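Local coordinates for putative oxygenase (Streptomyces coelicolor, PDB 2OG5), which catalyses the iron(II)- and 2-oxoglutarate-dependent 3-hydroxylation of L-asparagine, which supplies (2S,3S)-3-hydroxyasparagine for the calcium-dependent antibiotic, a lipopeptide lactone, at residues E149-P162 and P318-F331. Sequence-based numbering, arbitrary orientation.
Sequences EKNGALVQDVVPVP and PRYDGTDRWLQRTF. With ACY (acetic acid), chain C.
Asp157 OD1 is gripped by two donors of the facing strand, Gln328 NE2 at 2.8 Å and Trp326 NE1 at 2.9 Å. The amide of Gln328 is nearly coplanar with the carboxylate and meets OD1 nearly along its C-O axis, whereas the indole N-H arrives from above the carboxylate plane; Ser121 takes OD2, so both oxygens of this buried carboxylate are bonded. Strands 156-158 and 326-331 run antiparallel here, part of the jelly-roll of this iron(II)/2-oxoglutarate hydroxylase, with Gln156-Arg329 and Val158-Leu327 as hydrogen-bonded pairs flanking the non-hydrogen-bonded pair Asp157-Gln328.

The face bearing Gln156 and Arg329 belongs to the active site. Arg329, which binds L-asparagine, bends at chi3 (66°) and directs NH2 at Gln156 OE1, 2.7 Å away, in an almost straight bond (169°) within the guanidinium plane. Gln156 NE2 in turn donates to Ala153 O, so the amide is held at both ends and probably helps to position the arginine as a second-shell residue. Phe331 CZ lies over one guanidinium face, offset toward its rim. Glu149, which also binds L-asparagine, makes a long salt bridge from OE2 to Arg329 NH2, with the oxygen well out of the guanidinium plane so that no N-H points at it, while its OE1 meets the Phe331 ring at the edge.

Beyond the paired strands the contact turns apolar. Pro160 CB packs on Pro318 CG, and the Tyr320 ring sits between prolines: Pro318 CB lies over one face, offset toward the rim, and over the other Pro162 CG makes a CH-pi contact 3.7 Å from the ring centroid, 10° off its normal.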
loop_
_atom_site.group_PDB
_atom_site.type_symbol
_atom_site.label_atom_id
_atom_site.label_comp_id
_atom_site.label_asym_id
_atom_site.label_seq_id
_atom_site.Cartn_x
_atom_site.Cartn_y
_atom_site.Cartn_z
ATOM N N GLU A 149 5.117 5.398 12.478
ATOM C CA GLU A 149 3.846 5.422 11.754
ATOM C C GLU A 149 2.974 4.239 12.199
ATOM O O GLU A 149 3.357 3.076 12.039
ATOM C CB GLU A 149 4.128 5.363 10.252
ATOM C CG GLU A 149 2.928 5.147 9.352
ATOM C CD GLU A 149 3.314 4.925 7.899
ATOM O OE1 GLU A 149 4.209 4.088 7.620
ATOM O OE2 GLU A 149 2.698 5.587 7.029
ATOM N N LYS A 150 1.816 4.547 12.791
ATOM C CA LYS A 150 0.912 3.513 13.295
ATOM C C LYS A 150 1.636 2.583 14.286
ATOM O O LYS A 150 1.356 1.373 14.364
ATOM C CB LYS A 150 0.310 2.717 12.128
ATOM C CG LYS A 150 -0.625 3.532 11.229
ATOM C CD LYS A 150 -2.027 3.585 11.785
ATOM C CE LYS A 150 -3.075 3.703 10.700
ATOM N NZ LYS A 150 -4.408 3.435 11.257
ATOM N N ASN A 151 2.579 3.147 15.037
ATOM C CA ASN A 151 3.324 2.424 16.063
ATOM C C ASN A 151 3.994 1.141 15.552
ATOM O O ASN A 151 4.209 0.191 16.299
ATOM C CB ASN A 151 2.428 2.158 17.288
ATOM C CG ASN A 151 2.064 3.437 18.046
ATOM O OD1 ASN A 151 2.635 4.511 17.814
ATOM N ND2 ASN A 151 1.127 3.317 18.979
ATOM N N GLY A 152 4.363 1.139 14.272
ATOM C CA GLY A 152 5.079 0.016 13.691
ATOM C C GLY A 152 4.267 -1.247 13.491
ATOM O O GLY A 152 4.838 -2.296 13.222
ATOM N N ALA A 153 2.939 -1.148 13.588
ATOM C CA ALA A 153 2.080 -2.331 13.417
ATOM C C ALA A 153 2.158 -2.847 11.985
ATOM O O ALA A 153 2.165 -2.073 11.036
ATOM C CB ALA A 153 0.650 -2.004 13.737
ATOM N N LEU A 154 2.201 -4.165 11.829
ATOM C CA LEU A 154 2.262 -4.746 10.486
ATOM C C LEU A 154 0.957 -4.657 9.723
ATOM O O LEU A 154 0.973 -4.644 8.494
ATOM C CB LEU A 154 2.700 -6.207 10.533
ATOM C CG LEU A 154 4.083 -6.436 11.141
ATOM C CD1 LEU A 154 4.462 -7.909 11.026
ATOM C CD2 LEU A 154 5.142 -5.553 10.501
ATOM N N VAL A 155 -0.166 -4.604 10.440
ATOM C CA VAL A 155 -1.486 -4.538 9.822
ATOM C C VAL A 155 -2.203 -3.298 10.359
ATOM O O VAL A 155 -2.538 -3.233 11.553
ATOM C CB VAL A 155 -2.298 -5.821 10.085
ATOM C CG1 VAL A 155 -3.671 -5.713 9.447
ATOM C CG2 VAL A 155 -1.537 -7.069 9.572
ATOM N N GLN A 156 -2.455 -2.334 9.476
ATOM C CA GLN A 156 -2.912 -0.998 9.877
ATOM C C GLN A 156 -4.285 -0.709 9.289
ATOM O O GLN A 156 -4.560 -1.047 8.136
ATOM C CB GLN A 156 -1.905 0.059 9.400
ATOM C CG GLN A 156 -0.471 -0.264 9.840
ATOM C CD GLN A 156 0.590 0.696 9.339
ATOM O OE1 GLN A 156 0.298 1.703 8.685
ATOM N NE2 GLN A 156 1.846 0.367 9.632
ATOM N N ASP A 157 -5.139 -0.064 10.072
ATOM C CA ASP A 157 -6.486 0.247 9.619
ATOM C C ASP A 157 -6.515 1.534 8.820
ATOM O O ASP A 157 -5.827 2.516 9.150
ATOM C CB ASP A 157 -7.449 0.380 10.803
ATOM C CG ASP A 157 -7.683 -0.933 11.521
ATOM O OD1 ASP A 157 -7.836 -1.966 10.852
ATOM O OD2 ASP A 157 -7.744 -0.939 12.770
ATOM N N VAL A 158 -7.304 1.522 7.750
ATOM C CA VAL A 158 -7.592 2.730 6.983
ATOM C C VAL A 158 -9.084 3.014 7.186
ATOM O O VAL A 158 -9.940 2.347 6.587
ATOM C CB VAL A 158 -7.230 2.548 5.508
ATOM C CG1 VAL A 158 -7.443 3.847 4.736
ATOM C CG2 VAL A 158 -5.773 2.077 5.370
ATOM N N VAL A 159 -9.387 3.967 8.076
ATOM C CA VAL A 159 -10.755 4.272 8.513
ATOM C C VAL A 159 -10.864 5.762 8.797
ATOM O O VAL A 159 -9.911 6.365 9.296
ATOM C CB VAL A 159 -11.148 3.481 9.786
ATOM C CG1 VAL A 159 -11.160 1.981 9.509
ATOM C CG2 VAL A 159 -10.197 3.790 10.952
ATOM N N PRO A 160 -12.012 6.371 8.471
ATOM C CA PRO A 160 -12.133 7.810 8.709
ATOM C C PRO A 160 -12.357 8.140 10.178
ATOM O O PRO A 160 -13.124 7.456 10.845
ATOM C CB PRO A 160 -13.360 8.187 7.876
ATOM C CG PRO A 160 -14.203 6.951 7.879
ATOM C CD PRO A 160 -13.227 5.804 7.850
ATOM N N VAL A 161 -11.709 9.203 10.662
ATOM C CA VAL A 161 -11.787 9.600 12.066
ATOM C C VAL A 161 -12.338 11.023 12.184
ATOM O O VAL A 161 -11.835 11.925 11.507
ATOM C CB VAL A 161 -10.394 9.564 12.707
ATOM C CG1 VAL A 161 -10.451 9.997 14.161
ATOM C CG2 VAL A 161 -9.783 8.159 12.592
ATOM N N PRO A 162 -13.364 11.230 13.036
ATOM C CA PRO A 162 -13.896 12.581 13.232
ATOM C C PRO A 162 -12.826 13.593 13.611
ATOM O O PRO A 162 -12.011 13.334 14.491
ATOM C CB PRO A 162 -14.902 12.400 14.371
ATOM C CG PRO A 162 -15.321 10.990 14.275
ATOM C CD PRO A 162 -14.111 10.239 13.827
ATOM N N PRO A 318 -17.837 10.794 5.486
ATOM C CA PRO A 318 -18.116 9.685 6.395
ATOM C C PRO A 318 -19.433 9.817 7.147
ATOM O O PRO A 318 -19.887 10.930 7.424
ATOM C CB PRO A 318 -16.944 9.736 7.387
ATOM C CG PRO A 318 -15.874 10.444 6.667
ATOM C CD PRO A 318 -16.579 11.474 5.840
ATOM N N ARG A 319 -20.030 8.680 7.471
ATOM C CA ARG A 319 -21.232 8.636 8.294
ATOM C C ARG A 319 -20.902 8.688 9.783
ATOM O O ARG A 319 -21.694 9.207 10.582
ATOM C CB ARG A 319 -22.020 7.360 8.004
ATOM C CG ARG A 319 -22.611 7.290 6.604
ATOM C CD ARG A 319 -23.162 5.923 6.346
ATOM N NE ARG A 319 -23.886 5.842 5.084
ATOM C CZ ARG A 319 -24.433 4.724 4.611
ATOM N NH1 ARG A 319 -24.322 3.572 5.271
ATOM N NH2 ARG A 319 -25.073 4.754 3.449
ATOM N N TYR A 320 -19.762 8.107 10.153
ATOM C CA TYR A 320 -19.354 7.946 11.558
ATOM C C TYR A 320 -20.424 7.238 12.402
ATOM O O TYR A 320 -20.721 7.643 13.532
ATOM C CB TYR A 320 -18.946 9.293 12.179
ATOM C CG TYR A 320 -17.781 9.984 11.488
ATOM C CD1 TYR A 320 -16.585 9.309 11.231
ATOM C CD2 TYR A 320 -17.867 11.319 11.108
ATOM C CE1 TYR A 320 -15.521 9.945 10.618
ATOM C CE2 TYR A 320 -16.801 11.969 10.499
ATOM C CZ TYR A 320 -15.626 11.273 10.254
ATOM O OH TYR A 320 -14.580 11.921 9.643
ATOM N N ASP A 321 -20.999 6.177 11.844
ATOM C CA ASP A 321 -22.017 5.378 12.519
ATOM C C ASP A 321 -21.625 3.896 12.595
ATOM O O ASP A 321 -22.467 3.044 12.884
ATOM C CB ASP A 321 -23.360 5.530 11.808
ATOM C CG ASP A 321 -23.349 4.982 10.388
ATOM O OD1 ASP A 321 -22.269 4.557 9.910
ATOM O OD2 ASP A 321 -24.426 4.975 9.762
ATOM N N GLY A 322 -20.361 3.602 12.288
ATOM C CA GLY A 322 -19.832 2.237 12.336
ATOM C C GLY A 322 -19.928 1.481 11.020
ATOM O O GLY A 322 -19.536 0.317 10.953
ATOM N N THR A 323 -20.447 2.134 9.977
ATOM C CA THR A 323 -20.676 1.480 8.680
ATOM C C THR A 323 -19.719 1.973 7.584
ATOM O O THR A 323 -19.818 1.558 6.436
ATOM C CB THR A 323 -22.142 1.652 8.191
ATOM O OG1 THR A 323 -22.389 3.008 7.806
ATOM C CG2 THR A 323 -23.146 1.245 9.292
ATOM N N ASP A 324 -18.797 2.859 7.938
ATOM C CA ASP A 324 -17.880 3.438 6.957
ATOM C C ASP A 324 -16.836 2.470 6.399
ATOM O O ASP A 324 -16.595 1.392 6.940
ATOM C CB ASP A 324 -17.149 4.654 7.548
ATOM C CG ASP A 324 -18.055 5.862 7.712
ATOM O OD1 ASP A 324 -18.614 6.328 6.690
ATOM O OD2 ASP A 324 -18.165 6.360 8.846
ATOM N N ARG A 325 -16.252 2.913 5.285
ATOM C CA ARG A 325 -15.115 2.281 4.613
ATOM C C ARG A 325 -14.075 1.777 5.607
ATOM O O ARG A 325 -13.657 2.525 6.475
ATOM C CB ARG A 325 -14.477 3.344 3.707
ATOM C CG ARG A 325 -13.389 2.885 2.751
ATOM C CD ARG A 325 -12.941 4.092 1.913
ATOM N NE ARG A 325 -12.071 3.781 0.776
ATOM C CZ ARG A 325 -10.751 3.942 0.754
ATOM N NH1 ARG A 325 -10.088 4.374 1.823
ATOM N NH2 ARG A 325 -10.080 3.650 -0.341
ATOM N N TRP A 326 -13.635 0.532 5.446
ATOM C CA TRP A 326 -12.623 -0.067 6.318
ATOM C C TRP A 326 -11.690 -0.904 5.454
ATOM O O TRP A 326 -12.109 -1.945 4.926
ATOM C CB TRP A 326 -13.281 -0.956 7.377
ATOM C CG TRP A 326 -12.369 -1.475 8.461
ATOM C CD1 TRP A 326 -11.008 -1.306 8.564
ATOM C CD2 TRP A 326 -12.752 -2.277 9.586
ATOM N NE1 TRP A 326 -10.542 -1.930 9.685
ATOM C CE2 TRP A 326 -11.583 -2.538 10.330
ATOM C CE3 TRP A 326 -13.974 -2.784 10.050
ATOM C CZ2 TRP A 326 -11.596 -3.283 11.504
ATOM C CZ3 TRP A 326 -13.980 -3.536 11.227
ATOM C CH2 TRP A 326 -12.795 -3.776 11.934
ATOM N N LEU A 327 -10.451 -0.446 5.286
ATOM C CA LEU A 327 -9.399 -1.267 4.677
ATOM C C LEU A 327 -8.382 -1.606 5.744
ATOM O O LEU A 327 -8.242 -0.887 6.730
ATOM C CB LEU A 327 -8.667 -0.547 3.539
ATOM C CG LEU A 327 -9.464 0.308 2.574
ATOM C CD1 LEU A 327 -8.551 0.975 1.542
ATOM C CD2 LEU A 327 -10.563 -0.495 1.880
ATOM N N GLN A 328 -7.662 -2.703 5.540
ATOM C CA GLN A 328 -6.442 -2.961 6.299
ATOM C C GLN A 328 -5.255 -2.991 5.336
ATOM O O GLN A 328 -5.365 -3.455 4.199
ATOM C CB GLN A 328 -6.563 -4.228 7.137
ATOM C CG GLN A 328 -7.533 -3.994 8.293
ATOM C CD GLN A 328 -7.654 -5.136 9.270
ATOM O OE1 GLN A 328 -7.607 -6.317 8.896
ATOM N NE2 GLN A 328 -7.853 -4.790 10.540
ATOM N N ARG A 329 -4.141 -2.437 5.804
ATOM C CA ARG A 329 -2.987 -2.185 4.979
ATOM C C ARG A 329 -1.750 -2.856 5.554
ATOM O O ARG A 329 -1.480 -2.782 6.751
ATOM C CB ARG A 329 -2.738 -0.680 4.892
ATOM C CG ARG A 329 -1.605 -0.314 3.947
ATOM C CD ARG A 329 -1.418 1.163 3.886
ATOM N NE ARG A 329 -0.961 1.685 5.163
ATOM C CZ ARG A 329 -0.887 2.975 5.459
ATOM N NH1 ARG A 329 -1.252 3.891 4.580
ATOM N NH2 ARG A 329 -0.468 3.342 6.663
ATOM N N THR A 330 -0.978 -3.483 4.667
ATOM C CA THR A 330 0.334 -4.015 5.000
ATOM C C THR A 330 1.333 -3.657 3.908
ATOM O O THR A 330 1.022 -3.729 2.718
ATOM C CB THR A 330 0.281 -5.529 5.173
ATOM O OG1 THR A 330 -0.516 -5.807 6.318
ATOM C CG2 THR A 330 1.663 -6.135 5.359
ATOM N N PHE A 331 2.517 -3.234 4.346
ATOM C CA PHE A 331 3.644 -2.941 3.465
ATOM C C PHE A 331 4.496 -4.177 3.238
ATOM O O PHE A 331 4.685 -4.992 4.153
ATOM C CB PHE A 331 4.532 -1.867 4.073
ATOM C CG PHE A 331 3.824 -0.572 4.389
ATOM C CD1 PHE A 331 2.908 -0.023 3.514
ATOM C CD2 PHE A 331 4.096 0.106 5.572
ATOM C CE1 PHE A 331 2.279 1.171 3.796
ATOM C CE2 PHE A 331 3.464 1.304 5.869
ATOM C CZ PHE A 331 2.566 1.842 4.971
HETATM C C ACY C . -1.566 0.437 18.875
HETATM O O ACY C . -0.457 0.852 18.494
HETATM O OXT ACY C . -1.831 -0.752 19.149
HETATM C CH3 ACY C . -2.656 1.455 18.998
HETATM O O HOH W 1 -0.410 6.474 6.171
HETATM O O HOH W 2 2.721 -2.846 7.215
#